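Local structure of L-Ala-D/L-Glu Epimerase (Escherichia coli, 1JPD) at residues Ala285-Leu290 against Pro313-Thr318; Glu162-Ile167 against Gln194-Leu199; Ser235-Leu240 against Glu245-Lys250. The protein belongs to the enolase superfamily, pairing an N-terminal domain of the mandelate racemase/muconate lactonizing type with a C-terminal domain of the TIM-barrel kind. All blocks are in the same frame, centred on the assembly; numbering follows the deposited sequence.

All three contacts lie in the barrel domain, and none has a hydrogen bond between its two segments; they differ in burial and in what meets the methyl groups. Contact 3 is fully buried and the smallest, at 78 Å²; it joins a helix and a strand of one beta-alpha-beta unit. Contact 1 also reaches the barrel sheet, but on the opposite side of the chain's centre, about 24 Å away between centres; it is partly buried and a serine hydroxyl borders it. Contact 2, centred about 25 Å from the chain's centre, joins two helices at the barrel's periphery, partly buried with one exposed residue at its margin. It covers the most area, 218 Å², and there a leucine methyl meets backbone as well as side chain.

Contact 1: Ala285-Leu290 against Pro313-Thr318; sequences AISAAL and PALQFT
S287 and L315 mark the closest approach of the two backbones, with CA atoms 8.0 Å apart; no hydrogen bond joins the helical residues to the chain entering strand 316-318, and every contact across them is between side-chain atoms. The main contributor is L315, whose CB points toward the helix and whose CD1 carries the apolar contact. L315 CD1 lies 3.6 Å from I286 CB and 3.7 Å from I286 CG2. It therefore touches the root of the isoleucine and its short branch; I286 CG2 stands anti to the backbone N while the longer CG1 arm leaves beside that N (chi1 -55°). S287 borders the same leucine: S287 OG is 3.9 Å from L315 CD1 and 4.0 Å from L315 CD2, so the hydroxyl oxygen sits against the fork, nearly equidistant from both methyls. The hydroxyl is not left to face methyls without a polar partner, because S287 OG bonds to S283 O one turn back in the helix. S283 also uses its own OG to bind L315 N, a polar tie beside the apolar one. On the strand side, L322 touches I286, L290, L315 and F317, which places the contact over the last two strands of the chain. Strands 316-318 and 321-323 run antiparallel, with a backbone bond between Q316 and H323, and helix 283-289 packs on this C-terminal hairpin at the end of the TIM-type barrel sheet.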
loop_
_atom_site.group_PDB
_atom_site.type_symbol
_atom_site.label_atom_id
_atom_site.label_comp_id
_atom_site.label_asym_id
_atom_site.label_seq_id
_atom_site.Cartn_x
_atom_site.Cartn_y
_atom_site.Cartn_z
ATOM N N ALA A 285 -4.545 4.382 -8.860
ATOM C CA ALA A 285 -3.386 3.942 -8.090
ATOM C C ALA A 285 -3.394 2.443 -7.809
ATOM O O ALA A 285 -2.339 1.816 -7.768
ATOM C CB ALA A 285 -3.290 4.724 -6.778
ATOM N N ILE A 286 -4.576 1.867 -7.611
ATOM C CA ILE A 286 -4.658 0.439 -7.346
ATOM C C ILE A 286 -4.251 -0.308 -8.617
ATOM O O ILE A 286 -3.406 -1.206 -8.574
ATOM C CB ILE A 286 -6.082 0.022 -6.922
ATOM C CG1 ILE A 286 -6.528 0.850 -5.718
ATOM C CG2 ILE A 286 -6.098 -1.441 -6.529
ATOM C CD1 ILE A 286 -5.571 0.757 -4.525
ATOM N N SER A 287 -4.841 0.082 -9.749
ATOM C CA SER A 287 -4.529 -0.538 -11.038
ATOM C C SER A 287 -3.024 -0.584 -11.257
ATOM O O SER A 287 -2.490 -1.590 -11.709
ATOM C CB SER A 287 -5.161 0.245 -12.196
ATOM O OG SER A 287 -6.576 0.261 -12.112
ATOM N N ALA A 288 -2.346 0.514 -10.934
ATOM C CA ALA A 288 -0.900 0.598 -11.108
ATOM C C ALA A 288 -0.131 -0.371 -10.210
ATOM O O ALA A 288 1.010 -0.719 -10.507
ATOM C CB ALA A 288 -0.425 2.039 -10.860
ATOM N N ALA A 289 -0.757 -0.811 -9.123
ATOM C CA ALA A 289 -0.113 -1.732 -8.192
ATOM C C ALA A 289 -0.413 -3.211 -8.455
ATOM O O ALA A 289 0.369 -4.086 -8.074
ATOM C CB ALA A 289 -0.508 -1.381 -6.772
ATOM N N LEU A 290 -1.533 -3.487 -9.115
ATOM C CA LEU A 290 -1.942 -4.864 -9.389
ATOM C C LEU A 290 -0.868 -5.859 -9.833
ATOM O O LEU A 290 -0.836 -6.990 -9.353
ATOM C CB LEU A 290 -3.098 -4.865 -10.385
ATOM C CG LEU A 290 -4.348 -4.247 -9.758
ATOM C CD1 LEU A 290 -5.439 -4.091 -10.813
ATOM C CD2 LEU A 290 -4.819 -5.117 -8.595
ATOM N N PRO A 313 -14.208 5.005 -15.439
ATOM C CA PRO A 313 -14.700 3.855 -14.673
ATOM C C PRO A 313 -13.807 3.541 -13.476
ATOM O O PRO A 313 -12.636 3.926 -13.434
ATOM C CB PRO A 313 -14.666 2.737 -15.700
ATOM C CG PRO A 313 -13.392 3.039 -16.422
ATOM C CD PRO A 313 -13.506 4.543 -16.652
ATOM N N ALA A 314 -14.368 2.817 -12.520
ATOM C CA ALA A 314 -13.646 2.448 -11.321
ATOM C C ALA A 314 -13.547 0.941 -11.202
ATOM O O ALA A 314 -14.240 0.208 -11.907
ATOM C CB ALA A 314 -14.354 3.009 -10.109
ATOM N N LEU A 315 -12.674 0.480 -10.311
ATOM C CA LEU A 315 -12.510 -0.947 -10.071
ATOM C C LEU A 315 -13.683 -1.386 -9.207
ATOM O O LEU A 315 -14.173 -0.614 -8.373
ATOM C CB LEU A 315 -11.202 -1.227 -9.331
ATOM C CG LEU A 315 -9.900 -0.998 -10.090
ATOM C CD1 LEU A 315 -8.733 -1.154 -9.131
ATOM C CD2 LEU A 315 -9.785 -1.982 -11.243
ATOM N N GLN A 316 -14.134 -2.621 -9.394
ATOM C CA GLN A 316 -15.261 -3.113 -8.619
ATOM C C GLN A 316 -14.875 -3.799 -7.313
ATOM O O GLN A 316 -14.197 -4.829 -7.305
ATOM C CB GLN A 316 -16.124 -4.029 -9.488
ATOM C CG GLN A 316 -16.816 -3.268 -10.623
ATOM C CD GLN A 316 -17.578 -2.037 -10.118
ATOM O OE1 GLN A 316 -18.576 -2.161 -9.407
ATOM N NE2 GLN A 316 -17.096 -0.848 -10.477
ATOM N N PHE A 317 -15.317 -3.195 -6.213
ATOM C CA PHE A 317 -15.057 -3.693 -4.871
ATOM C C PHE A 317 -16.340 -4.106 -4.156
ATOM O O PHE A 317 -17.329 -3.372 -4.165
ATOM C CB PHE A 317 -14.410 -2.614 -3.989
ATOM C CG PHE A 317 -12.991 -2.278 -4.338
ATOM C CD1 PHE A 317 -12.703 -1.183 -5.144
ATOM C CD2 PHE A 317 -11.937 -3.002 -3.781
ATOM C CE1 PHE A 317 -11.381 -0.806 -5.388
ATOM C CE2 PHE A 317 -10.615 -2.637 -4.018
ATOM C CZ PHE A 317 -10.335 -1.532 -4.822
ATOM N N THR A 318 -16.309 -5.278 -3.529
ATOM C CA THR A 318 -17.430 -5.772 -2.722
ATOM C C THR A 318 -16.749 -6.062 -1.387
ATOM O O THR A 318 -15.523 -6.216 -1.348
ATOM C CB THR A 318 -18.049 -7.072 -3.278
ATOM O OG1 THR A 318 -17.082 -8.134 -3.236
ATOM C CG2 THR A 318 -18.523 -6.861 -4.706
#

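Contact 2: Glu162-Ile167 against Gln194-Leu199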
loop_
_atom_site.group_PDB
_atom_site.type_symbol
_atom_site.label_atom_id
_atom_site.label_comp_id
_atom_site.label_asym_id
_atom_site.label_seq_id
_atom_site.Cartn_x
_atom_site.Cartn_y
_atom_site.Cartn_z
ATOM N N GLU A 162 -8.659 -8.277 25.538
ATOM C CA GLU A 162 -10.086 -8.484 25.347
ATOM C C GLU A 162 -10.538 -8.230 23.908
ATOM O O GLU A 162 -11.305 -9.021 23.357
ATOM C CB GLU A 162 -10.923 -7.651 26.320
ATOM C CG GLU A 162 -12.355 -8.171 26.389
ATOM C CD GLU A 162 -13.160 -7.607 27.538
ATOM O OE1 GLU A 162 -12.589 -6.873 28.372
ATOM O OE2 GLU A 162 -14.372 -7.913 27.608
ATOM N N ARG A 163 -10.063 -7.152 23.291
ATOM C CA ARG A 163 -10.440 -6.854 21.909
ATOM C C ARG A 163 -10.158 -8.038 20.979
ATOM O O ARG A 163 -11.061 -8.527 20.295
ATOM C CB ARG A 163 -9.699 -5.608 21.395
ATOM C CG ARG A 163 -10.241 -4.301 21.936
ATOM C CD ARG A 163 -9.356 -3.106 21.599
ATOM N NE ARG A 163 -10.023 -1.850 21.948
ATOM C CZ ARG A 163 -9.457 -0.647 21.906
ATOM N NH1 ARG A 163 -8.189 -0.508 21.530
ATOM N NH2 ARG A 163 -10.171 0.423 22.227
ATOM N N MET A 164 -8.911 -8.502 20.960
ATOM C CA MET A 164 -8.532 -9.622 20.104
ATOM C C MET A 164 -9.270 -10.904 20.474
ATOM O O MET A 164 -9.612 -11.701 19.596
ATOM C CB MET A 164 -7.019 -9.850 20.152
ATOM C CG MET A 164 -6.234 -8.742 19.484
ATOM S SD MET A 164 -6.885 -8.423 17.834
ATOM C CE MET A 164 -6.404 -9.936 16.935
ATOM N N VAL A 165 -9.531 -11.110 21.761
ATOM C CA VAL A 165 -10.250 -12.312 22.152
ATOM C C VAL A 165 -11.695 -12.252 21.647
ATOM O O VAL A 165 -12.153 -13.190 20.986
ATOM C CB VAL A 165 -10.213 -12.533 23.686
ATOM C CG1 VAL A 165 -11.285 -13.543 24.116
ATOM C CG2 VAL A 165 -8.843 -13.057 24.085
ATOM N N ALA A 166 -12.403 -11.155 21.931
ATOM C CA ALA A 166 -13.790 -11.017 21.481
ATOM C C ALA A 166 -13.914 -11.124 19.957
ATOM O O ALA A 166 -14.868 -11.713 19.456
ATOM C CB ALA A 166 -14.378 -9.697 21.961
ATOM N N ILE A 167 -12.953 -10.561 19.224
ATOM C CA ILE A 167 -12.965 -10.623 17.758
ATOM C C ILE A 167 -12.778 -12.059 17.236
ATOM O O ILE A 167 -13.592 -12.546 16.439
ATOM C CB ILE A 167 -11.873 -9.693 17.149
ATOM C CG1 ILE A 167 -12.282 -8.230 17.348
ATOM C CG2 ILE A 167 -11.675 -9.986 15.669
ATOM C CD1 ILE A 167 -11.182 -7.222 17.033
ATOM N N GLN A 194 2.680 -12.965 21.641
ATOM C CA GLN A 194 2.341 -14.323 22.051
ATOM C C GLN A 194 0.834 -14.531 22.114
ATOM O O GLN A 194 0.338 -15.593 21.751
ATOM C CB GLN A 194 2.968 -14.661 23.404
ATOM C CG GLN A 194 2.974 -16.161 23.669
ATOM C CD GLN A 194 3.680 -16.928 22.559
ATOM O OE1 GLN A 194 4.878 -16.736 22.323
ATOM N NE2 GLN A 194 2.938 -17.792 21.866
ATOM N N LEU A 195 0.108 -13.519 22.576
ATOM C CA LEU A 195 -1.346 -13.603 22.636
ATOM C C LEU A 195 -1.926 -13.642 21.223
ATOM O O LEU A 195 -2.858 -14.390 20.958
ATOM C CB LEU A 195 -1.929 -12.403 23.370
ATOM C CG LEU A 195 -3.452 -12.365 23.264
ATOM C CD1 LEU A 195 -4.025 -13.637 23.886
ATOM C CD2 LEU A 195 -3.997 -11.136 23.959
ATOM N N LEU A 196 -1.385 -12.825 20.322
ATOM C CA LEU A 196 -1.870 -12.813 18.950
ATOM C C LEU A 196 -1.673 -14.196 18.354
ATOM O O LEU A 196 -2.511 -14.678 17.583
ATOM C CB LEU A 196 -1.132 -11.762 18.110
ATOM C CG LEU A 196 -1.367 -10.316 18.565
ATOM C CD1 LEU A 196 -0.717 -9.347 17.575
ATOM C CD2 LEU A 196 -2.869 -10.057 18.666
ATOM N N ALA A 197 -0.569 -14.840 18.722
ATOM C CA ALA A 197 -0.284 -16.181 18.227
ATOM C C ALA A 197 -1.280 -17.181 18.821
ATOM O O ALA A 197 -1.760 -18.062 18.115
ATOM C CB ALA A 197 1.144 -16.583 18.565
ATOM N N ASP A 198 -1.605 -17.044 20.106
ATOM C CA ASP A 198 -2.566 -17.962 20.719
ATOM C C ASP A 198 -3.922 -17.890 20.007
ATOM O O ASP A 198 -4.685 -18.858 20.025
ATOM C CB ASP A 198 -2.794 -17.650 22.210
ATOM C CG ASP A 198 -1.562 -17.882 23.070
ATOM O OD1 ASP A 198 -0.673 -18.670 22.677
ATOM O OD2 ASP A 198 -1.489 -17.283 24.165
ATOM N N LEU A 199 -4.213 -16.744 19.385
ATOM C CA LEU A 199 -5.481 -16.518 18.693
ATOM C C LEU A 199 -5.404 -16.763 17.190
ATOM O O LEU A 199 -6.361 -16.491 16.444
ATOM C CB LEU A 199 -5.968 -15.091 18.961
ATOM C CG LEU A 199 -6.257 -14.807 20.440
ATOM C CD1 LEU A 199 -6.732 -13.373 20.630
ATOM C CD2 LEU A 199 -7.312 -15.788 20.937
#
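M164 meets both L196 and L199, and its chain can be traced atom by atom. M164 CB points toward the other helix and lies 3.6 Å from L199 CD1. M164 CG, set anti to the carbonyl carbon (chi1 -69°), comes 3.7 Å from L196 CD2. The chain then bends at chi2 (-51°) and again at chi3 (-69°). SD makes no approach as close as its neighbours to the facing segment, yet the second bend brings the terminal M164 CE back to 3.9 Å from L196 CD2. One leucine methyl is thus touched by the two carbons that flank the sulfur, and the two side chains run at a slant to each other. These are outer helices of the barrel domain: helices 160-170 and 189-198 follow strands 150-154 and 175-179, which are adjacent and parallel in the sheet, so the contact joins consecutive beta-alpha units. Beneath it, V201 touches both M164 and L196, while V153 of strand 150-154 also touches M164. L199 is the first residue to leave helical backbone angles, and its side chain reaches toward helix 160-170. L199 CD1 sits against the peptide linking M164 to V165, 3.5 Å from M164 O and 3.8 Å from V165 N. At the more exposed margin V165 CG2 is 4.1 Å from L199 CD1, the two side chains crossing at about a right angle. The backbone of this leucine has a polar link to the first helix as well, L199 O accepting a hydrogen bond from R168 NE.

Contact 3: Ser235-Leu240 against Glu245-Lys250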
loop_
_atom_site.group_PDB
_atom_site.type_symbol
_atom_site.label_atom_id
_atom_site.label_comp_id
_atom_site.label_asym_id
_atom_site.label_seq_id
_atom_site.Cartn_x
_atom_site.Cartn_y
_atom_site.Cartn_z
ATOM N N SER A 235 16.713 -0.226 -0.119
ATOM C CA SER A 235 17.711 0.385 0.744
ATOM C C SER A 235 17.526 0.087 2.242
ATOM O O SER A 235 18.505 0.063 2.992
ATOM C CB SER A 235 17.705 1.898 0.494
ATOM O OG SER A 235 18.592 2.593 1.350
ATOM N N ASN A 236 16.290 -0.140 2.681
ATOM C CA ASN A 236 16.038 -0.424 4.095
ATOM C C ASN A 236 16.146 -1.922 4.422
ATOM O O ASN A 236 16.228 -2.308 5.593
ATOM C CB ASN A 236 14.644 0.079 4.522
ATOM C CG ASN A 236 14.346 1.505 4.047
ATOM O OD1 ASN A 236 13.792 1.706 2.967
ATOM N ND2 ASN A 236 14.715 2.495 4.854
ATOM N N LEU A 237 16.156 -2.767 3.394
ATOM C CA LEU A 237 16.218 -4.214 3.610
ATOM C C LEU A 237 17.270 -4.695 4.606
ATOM O O LEU A 237 17.034 -5.642 5.353
ATOM C CB LEU A 237 16.392 -4.943 2.277
ATOM C CG LEU A 237 15.106 -4.958 1.451
ATOM C CD1 LEU A 237 15.326 -5.650 0.117
ATOM C CD2 LEU A 237 14.029 -5.662 2.249
ATOM N N LYS A 238 18.428 -4.051 4.623
ATOM C CA LYS A 238 19.483 -4.443 5.546
ATOM C C LYS A 238 19.025 -4.211 6.980
ATOM O O LYS A 238 19.092 -5.109 7.820
ATOM C CB LYS A 238 20.739 -3.622 5.289
ATOM C CG LYS A 238 21.779 -3.758 6.383
ATOM C CD LYS A 238 22.690 -2.553 6.388
ATOM C CE LYS A 238 23.727 -2.649 7.479
ATOM N NZ LYS A 238 24.535 -1.415 7.500
ATOM N N ALA A 239 18.569 -2.992 7.248
ATOM C CA ALA A 239 18.102 -2.615 8.574
ATOM C C ALA A 239 16.967 -3.519 9.035
ATOM O O ALA A 239 16.932 -3.942 10.190
ATOM C CB ALA A 239 17.639 -1.159 8.573
ATOM N N LEU A 240 16.045 -3.818 8.127
ATOM C CA LEU A 240 14.903 -4.659 8.462
ATOM C C LEU A 240 15.254 -6.109 8.818
ATOM O O LEU A 240 14.580 -6.726 9.641
ATOM C CB LEU A 240 13.888 -4.643 7.313
ATOM C CG LEU A 240 13.299 -3.288 6.894
ATOM C CD1 LEU A 240 12.262 -3.517 5.803
ATOM C CD2 LEU A 240 12.670 -2.584 8.088
ATOM N N GLU A 245 9.604 -10.038 9.486
ATOM C CA GLU A 245 9.511 -11.204 8.629
ATOM C C GLU A 245 8.885 -10.804 7.302
ATOM O O GLU A 245 9.135 -11.434 6.273
ATOM C CB GLU A 245 8.653 -12.290 9.283
ATOM C CG GLU A 245 9.369 -13.083 10.354
ATOM C CD GLU A 245 9.487 -12.343 11.671
ATOM O OE1 GLU A 245 10.482 -12.585 12.388
ATOM O OE2 GLU A 245 8.583 -11.539 12.001
ATOM N N MET A 246 8.087 -9.737 7.331
ATOM C CA MET A 246 7.377 -9.251 6.142
ATOM C C MET A 246 7.533 -7.741 5.921
ATOM O O MET A 246 7.753 -6.986 6.870
ATOM C CB MET A 246 5.888 -9.593 6.287
ATOM C CG MET A 246 5.001 -9.244 5.105
ATOM S SD MET A 246 3.270 -9.619 5.507
ATOM C CE MET A 246 3.353 -11.432 5.607
ATOM N N VAL A 247 7.420 -7.309 4.668
ATOM C CA VAL A 247 7.508 -5.890 4.337
ATOM C C VAL A 247 6.230 -5.493 3.615
ATOM O O VAL A 247 5.725 -6.247 2.787
ATOM C CB VAL A 247 8.715 -5.577 3.413
ATOM C CG1 VAL A 247 10.013 -5.949 4.102
ATOM C CG2 VAL A 247 8.580 -6.323 2.098
ATOM N N ASN A 248 5.692 -4.324 3.941
ATOM C CA ASN A 248 4.476 -3.836 3.295
ATOM C C ASN A 248 4.898 -2.892 2.164
ATOM O O ASN A 248 5.375 -1.785 2.416
ATOM C CB ASN A 248 3.615 -3.085 4.314
ATOM C CG ASN A 248 2.308 -2.583 3.725
ATOM O OD1 ASN A 248 2.272 -2.079 2.603
ATOM N ND2 ASN A 248 1.231 -2.697 4.490
ATOM N N ILE A 249 4.737 -3.337 0.924
ATOM C CA ILE A 249 5.111 -2.534 -0.242
ATOM C C ILE A 249 4.003 -1.572 -0.670
ATOM O O ILE A 249 2.857 -1.979 -0.859
ATOM C CB ILE A 249 5.443 -3.435 -1.463
ATOM C CG1 ILE A 249 6.625 -4.347 -1.135
ATOM C CG2 ILE A 249 5.758 -2.569 -2.684
ATOM C CD1 ILE A 249 6.879 -5.422 -2.184
ATOM N N LYS A 250 4.356 -0.297 -0.818
ATOM C CA LYS A 250 3.421 0.738 -1.265
ATOM C C LYS A 250 4.137 1.581 -2.300
ATOM O O LYS A 250 5.256 2.053 -2.059
ATOM C CB LYS A 250 2.981 1.627 -0.110
ATOM C CG LYS A 250 2.069 0.939 0.864
ATOM C CD LYS A 250 1.562 1.905 1.911
ATOM C CE LYS A 250 0.705 1.178 2.911
ATOM N NZ LYS A 250 0.120 2.096 3.912
#
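The first torsions of L240 and V247 set L240 CG (chi1 -59°) and V247 CG1 (chi1 -61°) anti to their own carbonyl carbons. The extended chi2 of L240, -177°, then carries L240 CD1 to within 3.7 Å of V247 CG1. The CB atoms of both residues point toward the opposite segment, and the side chains meet at a slant, methyl against methyl. L237, one turn earlier, adds a looser touch: L237 CD2 lies 4.4 Å from V247 CG1, although the CB of this leucine does not point at the strand. A single valine methyl therefore serves both leucines. The turn is closed by a backbone bond from L240 N to N236 O, 3.0 Å long. All three touching residues are buried. L240 also reaches A227 of strand 225-227, and V247 reaches L274 of strand 273-276, while L237 packs on L263 and E266 of helix 257-269. In chain order strand 225-227, helix 237-240 and strand 246-249 follow one another, and the two strands are parallel neighbours, so the helix is the connection of a beta-alpha-beta unit; it lies over strand 246-249, itself between 225-227 and 273-276, with helix 257-269 alongside.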